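Uncharacterized protein (Bacteroides caccae, PDB 3NO2) is of unknown function but folds as a six-bladed beta-propeller, a scaffold that often serves for binding or catalysis. Local coordinates at residues Gln232-Leu246 with Gln258-Ile271. Sequence-based numbering, arbitrary orientation.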
# COMPACT_ATOMS: atom_id res chain seq x y z
N GLN A 232 7.63 -1.74 11.22
CA GLN A 232 8.78 -2.00 12.07
C GLN A 232 9.28 -3.45 12.06
O GLN A 232 10.13 -3.82 12.88
CB GLN A 232 8.50 -1.53 13.50
CG GLN A 232 8.31 0.01 13.52
CD GLN A 232 7.70 0.55 14.79
OE1 GLN A 232 8.05 0.13 15.88
NE2 GLN A 232 6.83 1.56 14.63
N GLY A 233 8.85 -4.24 11.11
CA GLY A 233 9.16 -5.68 11.12
C GLY A 233 10.55 -6.06 10.69
O GLY A 233 10.89 -7.25 10.79
N HIS A 234 11.38 -5.13 10.23
CA HIS A 234 12.74 -5.43 9.86
C HIS A 234 13.74 -4.85 10.85
O HIS A 234 14.97 -4.95 10.60
CB HIS A 234 13.08 -4.91 8.44
CG HIS A 234 12.44 -5.68 7.33
ND1 HIS A 234 12.43 -5.23 6.03
CD2 HIS A 234 11.77 -6.86 7.33
CE1 HIS A 234 11.80 -6.12 5.27
NE2 HIS A 234 11.38 -7.09 6.03
N ASP A 235 13.30 -4.27 11.95
CA ASP A 235 14.28 -3.77 12.89
C ASP A 235 13.96 -4.22 14.30
O ASP A 235 12.98 -3.77 14.87
CB ASP A 235 14.41 -2.25 12.72
CG ASP A 235 15.58 -1.66 13.50
OD1 ASP A 235 16.18 -2.35 14.35
OD2 ASP A 235 15.87 -0.49 13.25
N ARG A 236 14.83 -5.11 14.81
CA ARG A 236 14.78 -5.64 16.19
C ARG A 236 14.93 -4.56 17.25
O ARG A 236 14.57 -4.76 18.40
CB ARG A 236 15.86 -6.74 16.40
N GLU A 237 15.49 -3.40 16.87
CA GLU A 237 15.57 -2.27 17.80
C GLU A 237 14.29 -1.48 17.95
O GLU A 237 14.12 -0.78 18.95
CB GLU A 237 16.70 -1.31 17.38
CG GLU A 237 18.08 -1.94 17.42
CD GLU A 237 18.46 -2.42 18.81
OE1 GLU A 237 18.59 -1.56 19.72
OE2 GLU A 237 18.59 -3.65 19.01
N ALA A 238 13.37 -1.57 16.97
CA ALA A 238 12.14 -0.80 17.03
C ALA A 238 11.28 -1.14 18.25
O ALA A 238 10.68 -0.26 18.90
CB ALA A 238 11.34 -0.98 15.72
N GLY A 239 11.23 -2.43 18.57
CA GLY A 239 10.45 -2.90 19.72
C GLY A 239 10.95 -2.43 21.08
O GLY A 239 10.21 -2.47 22.05
N LYS A 240 12.19 -1.98 21.14
CA LYS A 240 12.78 -1.50 22.39
C LYS A 240 12.37 -0.05 22.68
O LYS A 240 12.59 0.45 23.81
CB LYS A 240 14.31 -1.58 22.31
CG LYS A 240 14.79 -3.01 22.05
CD LYS A 240 16.31 -3.09 22.07
CE LYS A 240 16.77 -4.54 21.96
NZ LYS A 240 18.23 -4.65 21.71
N GLY A 241 11.80 0.62 21.66
CA GLY A 241 11.37 2.01 21.78
C GLY A 241 9.87 2.17 21.55
O GLY A 241 9.13 1.19 21.43
N LYS A 242 9.44 3.43 21.56
CA LYS A 242 8.04 3.83 21.26
C LYS A 242 8.05 4.67 19.98
O LYS A 242 7.96 5.91 19.97
CB LYS A 242 7.40 4.58 22.44
CG LYS A 242 7.31 3.70 23.69
CD LYS A 242 6.96 4.53 24.91
CE LYS A 242 7.16 3.72 26.20
NZ LYS A 242 6.22 2.59 26.23
N HIS A 243 8.17 3.92 18.88
CA HIS A 243 8.15 4.47 17.54
C HIS A 243 6.78 4.25 16.93
O HIS A 243 6.25 3.15 17.00
CB HIS A 243 9.19 3.77 16.69
CG HIS A 243 10.57 3.89 17.24
ND1 HIS A 243 11.25 5.07 17.20
CD2 HIS A 243 11.34 3.00 17.91
CE1 HIS A 243 12.43 4.90 17.79
NE2 HIS A 243 12.50 3.66 18.23
N PRO A 244 6.15 5.31 16.44
CA PRO A 244 4.78 5.16 15.97
C PRO A 244 4.63 4.21 14.79
O PRO A 244 5.45 4.17 13.86
CB PRO A 244 4.39 6.57 15.55
CG PRO A 244 5.69 7.27 15.26
CD PRO A 244 6.66 6.69 16.26
N GLN A 245 3.55 3.43 14.84
CA GLN A 245 3.17 2.59 13.74
C GLN A 245 2.69 3.37 12.53
O GLN A 245 2.83 2.93 11.37
CB GLN A 245 2.08 1.60 14.14
CG GLN A 245 2.46 0.52 15.14
CD GLN A 245 2.77 1.03 16.52
OE1 GLN A 245 2.04 1.89 17.03
NE2 GLN A 245 3.86 0.54 17.14
N LEU A 246 2.11 4.53 12.76
CA LEU A 246 1.43 5.31 11.76
C LEU A 246 1.55 6.77 12.18
O LEU A 246 1.35 7.10 13.34
CB LEU A 246 -0.04 4.89 11.67
CG LEU A 246 -0.91 5.73 10.77
CD1 LEU A 246 -0.49 5.57 9.31
CD2 LEU A 246 -2.43 5.38 10.95
N GLN A 258 -0.47 10.59 15.57
CA GLN A 258 0.15 9.30 15.40
C GLN A 258 -0.54 8.22 16.19
O GLN A 258 -1.21 8.51 17.19
CB GLN A 258 1.64 9.36 15.83
CG GLN A 258 1.86 9.64 17.33
CD GLN A 258 3.30 9.89 17.61
OE1 GLN A 258 4.09 8.96 17.89
NE2 GLN A 258 3.70 11.19 17.56
N LEU A 259 -0.34 6.98 15.75
CA LEU A 259 -0.60 5.78 16.54
C LEU A 259 0.74 5.25 17.02
O LEU A 259 1.67 5.10 16.19
CB LEU A 259 -1.27 4.68 15.69
CG LEU A 259 -2.62 5.04 15.09
CD1 LEU A 259 -3.17 3.84 14.30
CD2 LEU A 259 -3.64 5.53 16.16
N ASN A 260 0.87 5.03 18.32
CA ASN A 260 2.14 4.67 18.92
C ASN A 260 1.87 3.77 20.12
O ASN A 260 1.89 4.21 21.29
CB ASN A 260 2.92 5.94 19.32
CG ASN A 260 4.36 5.67 19.69
OD1 ASN A 260 4.79 4.51 19.82
ND2 ASN A 260 5.15 6.73 19.80
N ASP A 261 1.63 2.50 19.85
CA ASP A 261 1.33 1.51 20.89
C ASP A 261 1.44 0.14 20.21
O ASP A 261 0.55 -0.29 19.51
CB ASP A 261 -0.04 1.75 21.49
CG ASP A 261 -0.28 0.88 22.72
OD1 ASP A 261 0.28 -0.23 22.75
OD2 ASP A 261 -1.06 1.28 23.61
N LYS A 262 2.60 -0.48 20.43
CA LYS A 262 2.92 -1.72 19.76
C LYS A 262 2.19 -2.92 20.36
O LYS A 262 2.29 -4.00 19.80
CB LYS A 262 4.46 -1.97 19.78
CG LYS A 262 5.02 -2.31 21.16
CD LYS A 262 6.58 -2.28 21.17
CE LYS A 262 7.12 -1.98 22.57
NZ LYS A 262 7.20 -0.49 22.87
N VAL A 263 1.49 -2.74 21.48
CA VAL A 263 0.61 -3.78 22.05
C VAL A 263 -0.80 -3.64 21.50
O VAL A 263 -1.46 -4.60 21.07
CB VAL A 263 0.64 -3.71 23.60
CG1 VAL A 263 -0.34 -4.71 24.19
CG2 VAL A 263 2.08 -3.99 24.13
N LYS A 264 -1.29 -2.40 21.47
CA LYS A 264 -2.63 -2.13 21.02
C LYS A 264 -2.77 -2.30 19.52
O LYS A 264 -3.82 -2.72 19.07
CB LYS A 264 -2.99 -0.68 21.42
CG LYS A 264 -4.40 -0.23 21.24
CD LYS A 264 -4.55 1.22 21.77
CE LYS A 264 -5.93 1.77 21.61
NZ LYS A 264 -6.00 3.26 21.95
N PHE A 265 -1.76 -1.86 18.76
CA PHE A 265 -1.81 -1.89 17.31
C PHE A 265 -0.77 -2.90 16.79
O PHE A 265 0.37 -2.90 17.25
CB PHE A 265 -1.50 -0.49 16.72
CG PHE A 265 -2.36 0.61 17.29
CD1 PHE A 265 -3.73 0.61 17.07
CD2 PHE A 265 -1.82 1.59 18.08
CE1 PHE A 265 -4.54 1.59 17.65
CE2 PHE A 265 -2.61 2.59 18.63
CZ PHE A 265 -3.96 2.58 18.40
N GLY A 266 -1.16 -3.74 15.87
CA GLY A 266 -0.18 -4.52 15.14
C GLY A 266 0.62 -3.66 14.18
O GLY A 266 0.42 -2.44 14.06
N MSE A 267 1.50 -4.30 13.46
CA MSE A 267 2.34 -3.63 12.49
C MSE A 267 1.51 -3.26 11.26
O MSE A 267 0.77 -4.09 10.72
CB MSE A 267 3.50 -4.50 12.11
CG MSE A 267 4.38 -4.87 13.30
SE MSE A 267 6.08 -5.61 12.82
CE MSE A 267 5.39 -7.23 12.24
N ILE A 268 1.52 -2.00 10.89
CA ILE A 268 0.72 -1.44 9.81
C ILE A 268 1.60 -1.15 8.61
O ILE A 268 2.61 -0.45 8.68
CB ILE A 268 0.02 -0.16 10.29
CG1 ILE A 268 -0.99 -0.48 11.39
CG2 ILE A 268 -0.68 0.54 9.10
CD1 ILE A 268 -1.56 0.77 12.11
N SER A 269 1.20 -1.69 7.44
CA SER A 269 1.85 -1.37 6.17
C SER A 269 0.89 -0.75 5.16
O SER A 269 1.34 -0.29 4.12
CB SER A 269 2.57 -2.55 5.54
OG SER A 269 1.66 -3.60 5.27
N THR A 270 -0.41 -0.71 5.47
CA THR A 270 -1.42 -0.23 4.53
C THR A 270 -2.54 0.47 5.28
O THR A 270 -2.91 0.07 6.40
CB THR A 270 -1.92 -1.39 3.63
OG1 THR A 270 -2.97 -0.96 2.74
CG2 THR A 270 -2.43 -2.59 4.42
N ILE A 271 -3.12 1.47 4.63
CA ILE A 271 -4.18 2.31 5.21
C ILE A 271 -5.11 2.81 4.15
O ILE A 271 -4.66 3.11 3.05
CB ILE A 271 -3.55 3.50 5.97
CG1 ILE A 271 -4.58 4.36 6.66
CG2 ILE A 271 -2.69 4.38 5.04
CD1 ILE A 271 -3.99 5.27 7.75
O HOH W 1 3.43 0.19 11.22
O HOH W 2 5.29 1.76 19.53
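Gln245 reaches into the turn that follows Leu259, and its amide is fixed from both ends. With CG beside the backbone N (chi1 -67°) and the chain bent at chi2, OE1 comes to 2.9 Å from Asp261 N, in a nearly straight bond (167°) tilted only slightly from the carbonyl plane. NE2, on the other branch, donates to a water that also bonds Asn260 OD1. That turn is itself braced by Asp261, whose OD1 accepts from the backbone N of both Val263 and Lys264. From the facing segment Asn260 reaches back with its own side chain: ND2 donates to Lys242 O at 2.9 Å, although it sits well above that carbonyl plane. The same ND2 donates to Gln258 OE1, which lies 3.4 Å from Pro244 CB. Farther out, Lys262 bends at its last torsion and carries NZ to 2.9 Å from Gly241 O, while SE of Met267, a selenomethionine, rests 3.5 Å from Gly233 CA. Inward, Leu246 and Leu259 run side by side, and Ile271 crosses Leu246 at about a right angle, its CD1 3.6 Å from Leu246 CD2. Leu259 N donates to Leu246 O at 2.9 Å (154°), whereas Gln245 N reaches Leu259 O only weakly: a classic beta bulge where the third and fourth strands of one propeller blade, 246-249 and 255-259, meet, before the chain crosses to the closing blade with strand 270-274.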